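Local coordinates for uncharacterized protein (Bordetella bronchiseptica RB50, PDB 3BE3) that is of unknown function but is a small, mostly beta member of the DUF1653 family, which is grouped in the SH3 clan, at residues Met5-Gly11 / Ala23-Ala27. Residues are numbered along the deposited sequence; the frame is centred on the assembly and turned at random.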
loop_
_atom_site.group_PDB
_atom_site.type_symbol
_atom_site.label_atom_id
_atom_site.label_comp_id
_atom_site.label_asym_id
_atom_site.label_seq_id
_atom_site.Cartn_x
_atom_site.Cartn_y
_atom_site.Cartn_z
HETATM N N MSE B 5 -6.398 4.148 -14.030
HETATM C CA MSE B 5 -5.246 3.303 -13.721
HETATM C C MSE B 5 -4.149 3.407 -14.780
HETATM O O MSE B 5 -2.980 3.661 -14.466
HETATM C CB MSE B 5 -5.679 1.837 -13.611
HETATM C CG MSE B 5 -6.344 1.462 -12.305
HETATM SE SE MSE B 5 -6.950 -0.379 -12.329
HETATM C CE MSE B 5 -5.249 -1.269 -12.544
ATOM N N GLN B 6 -4.533 3.211 -16.036
ATOM C CA GLN B 6 -3.589 3.261 -17.140
ATOM C C GLN B 6 -2.813 4.574 -17.229
ATOM O O GLN B 6 -1.668 4.583 -17.680
ATOM C CB GLN B 6 -4.315 2.995 -18.464
ATOM C CG GLN B 6 -3.369 2.851 -19.646
ATOM C CD GLN B 6 -4.030 2.289 -20.896
ATOM O OE1 GLN B 6 -3.376 2.112 -21.928
ATOM N NE2 GLN B 6 -5.326 2.002 -20.810
ATOM N N ASP B 7 -3.425 5.679 -16.806
ATOM C CA ASP B 7 -2.749 6.971 -16.870
ATOM C C ASP B 7 -1.966 7.312 -15.605
ATOM O O ASP B 7 -1.232 8.296 -15.569
ATOM C CB ASP B 7 -3.754 8.093 -17.171
ATOM C CG ASP B 7 -4.392 7.956 -18.552
ATOM O OD1 ASP B 7 -3.653 7.710 -19.534
ATOM O OD2 ASP B 7 -5.629 8.101 -18.657
ATOM N N PHE B 8 -2.108 6.504 -14.563
ATOM C CA PHE B 8 -1.375 6.787 -13.333
ATOM C C PHE B 8 0.118 6.571 -13.523
ATOM O O PHE B 8 0.549 5.584 -14.122
ATOM C CB PHE B 8 -1.837 5.894 -12.176
ATOM C CG PHE B 8 -1.133 6.192 -10.867
ATOM C CD1 PHE B 8 -1.445 7.338 -10.142
ATOM C CD2 PHE B 8 -0.121 5.360 -10.386
ATOM C CE1 PHE B 8 -0.760 7.665 -8.970
ATOM C CE2 PHE B 8 0.573 5.680 -9.211
ATOM C CZ PHE B 8 0.251 6.835 -8.502
ATOM N N ARG B 9 0.909 7.505 -13.011
ATOM C CA ARG B 9 2.356 7.391 -13.096
ATOM C C ARG B 9 2.946 7.426 -11.694
ATOM O O ARG B 9 2.849 8.436 -11.001
ATOM C CB ARG B 9 2.953 8.534 -13.921
ATOM C CG ARG B 9 2.752 8.405 -15.419
ATOM C CD ARG B 9 3.682 9.333 -16.206
ATOM N NE ARG B 9 5.095 9.029 -15.988
ATOM C CZ ARG B 9 6.102 9.641 -16.613
ATOM N NH1 ARG B 9 5.860 10.597 -17.499
ATOM N NH2 ARG B 9 7.354 9.298 -16.349
ATOM N N PRO B 10 3.553 6.313 -11.248
ATOM C CA PRO B 10 4.138 6.321 -9.905
ATOM C C PRO B 10 5.346 7.246 -9.927
ATOM O O PRO B 10 5.960 7.443 -10.976
ATOM C CB PRO B 10 4.543 4.866 -9.679
ATOM C CG PRO B 10 3.601 4.103 -10.543
ATOM C CD PRO B 10 3.570 4.957 -11.814
ATOM N N GLY B 11 5.675 7.810 -8.773
ATOM C CA GLY B 11 6.801 8.725 -8.694
ATOM C C GLY B 11 6.566 9.758 -7.613
ATOM O O GLY B 11 5.746 9.553 -6.724
ATOM N N ALA B 23 4.948 8.022 -4.570
ATOM C CA ALA B 23 3.942 7.016 -4.877
ATOM C C ALA B 23 4.714 5.831 -5.454
ATOM O O ALA B 23 5.393 5.964 -6.474
ATOM C CB ALA B 23 2.928 7.558 -5.902
ATOM N N LEU B 24 4.622 4.683 -4.785
ATOM C CA LEU B 24 5.323 3.472 -5.210
ATOM C C LEU B 24 4.579 2.701 -6.294
ATOM O O LEU B 24 5.182 1.957 -7.069
ATOM C CB LEU B 24 5.548 2.550 -4.005
ATOM C CG LEU B 24 6.529 3.024 -2.926
ATOM C CD1 LEU B 24 6.464 2.071 -1.741
ATOM C CD2 LEU B 24 7.941 3.111 -3.500
ATOM N N GLY B 25 3.263 2.863 -6.334
ATOM C CA GLY B 25 2.470 2.178 -7.341
ATOM C C GLY B 25 1.025 2.003 -6.916
ATOM O O GLY B 25 0.609 2.499 -5.864
ATOM N N LEU B 26 0.249 1.302 -7.736
ATOM C CA LEU B 26 -1.154 1.050 -7.438
ATOM C C LEU B 26 -1.272 -0.291 -6.719
ATOM O O LEU B 26 -0.438 -1.180 -6.891
ATOM C CB LEU B 26 -1.982 1.000 -8.726
ATOM C CG LEU B 26 -2.089 2.272 -9.564
ATOM C CD1 LEU B 26 -2.886 1.979 -10.825
ATOM C CD2 LEU B 26 -2.765 3.375 -8.735
ATOM N N ALA B 27 -2.313 -0.425 -5.910
ATOM C CA ALA B 27 -2.552 -1.657 -5.183
ATOM C C ALA B 27 -4.046 -1.892 -5.019
ATOM O O ALA B 27 -4.850 -0.966 -5.090
ATOM C CB ALA B 27 -1.877 -1.603 -3.818
#
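Gly11 and Ala23 form an antiparallel hydrogen-bonded pair where strand 11-15 starts beside strand 20-29, in the antiparallel sheet of this SH3-clan protein. Ala23 N gives Gly11 O a fairly straight bond of 2.8 Å, whereas the return bond from Gly11 N to Ala23 O is weak, with an N-H...O angle of 130°. Glycine suits position 11, since its backbone angles would jam a CB against the preceding carbonyl oxygen; the same holds for Gly25.

The tight packing centres on Phe8. With CG anti to the backbone N (chi1 -178°), its ring reaches across to the strand. The branched end of Leu26 serves two neighbours, CD1 meeting Met5 while CD2 lies over one ring face, displaced toward the rim, in a CH-pi contact 4.0 Å from the centroid. Ala23 CB, at the ring edge, is 3.8 Å from Phe8 CZ; a methyl is short enough to let the ring come close. Val37 on strand 35-41 and Leu55 on helix 55-58 also touch Phe8.

Toward solvent the contact thins. Pro10, compact and apolar, lays CB 3.5 Å from Ala23 O and CG 3.9 Å from Gly25 CA, where no side chain intervenes. At the far end the 3-10 turn, closed by a hydrogen bond from Phe8 N to Met5 O, presents selenomethionine Met5, which like Leu26 packs on Leu48 of the second subunit; Met5 CG lies 3.8 Å from Leu26 CD1.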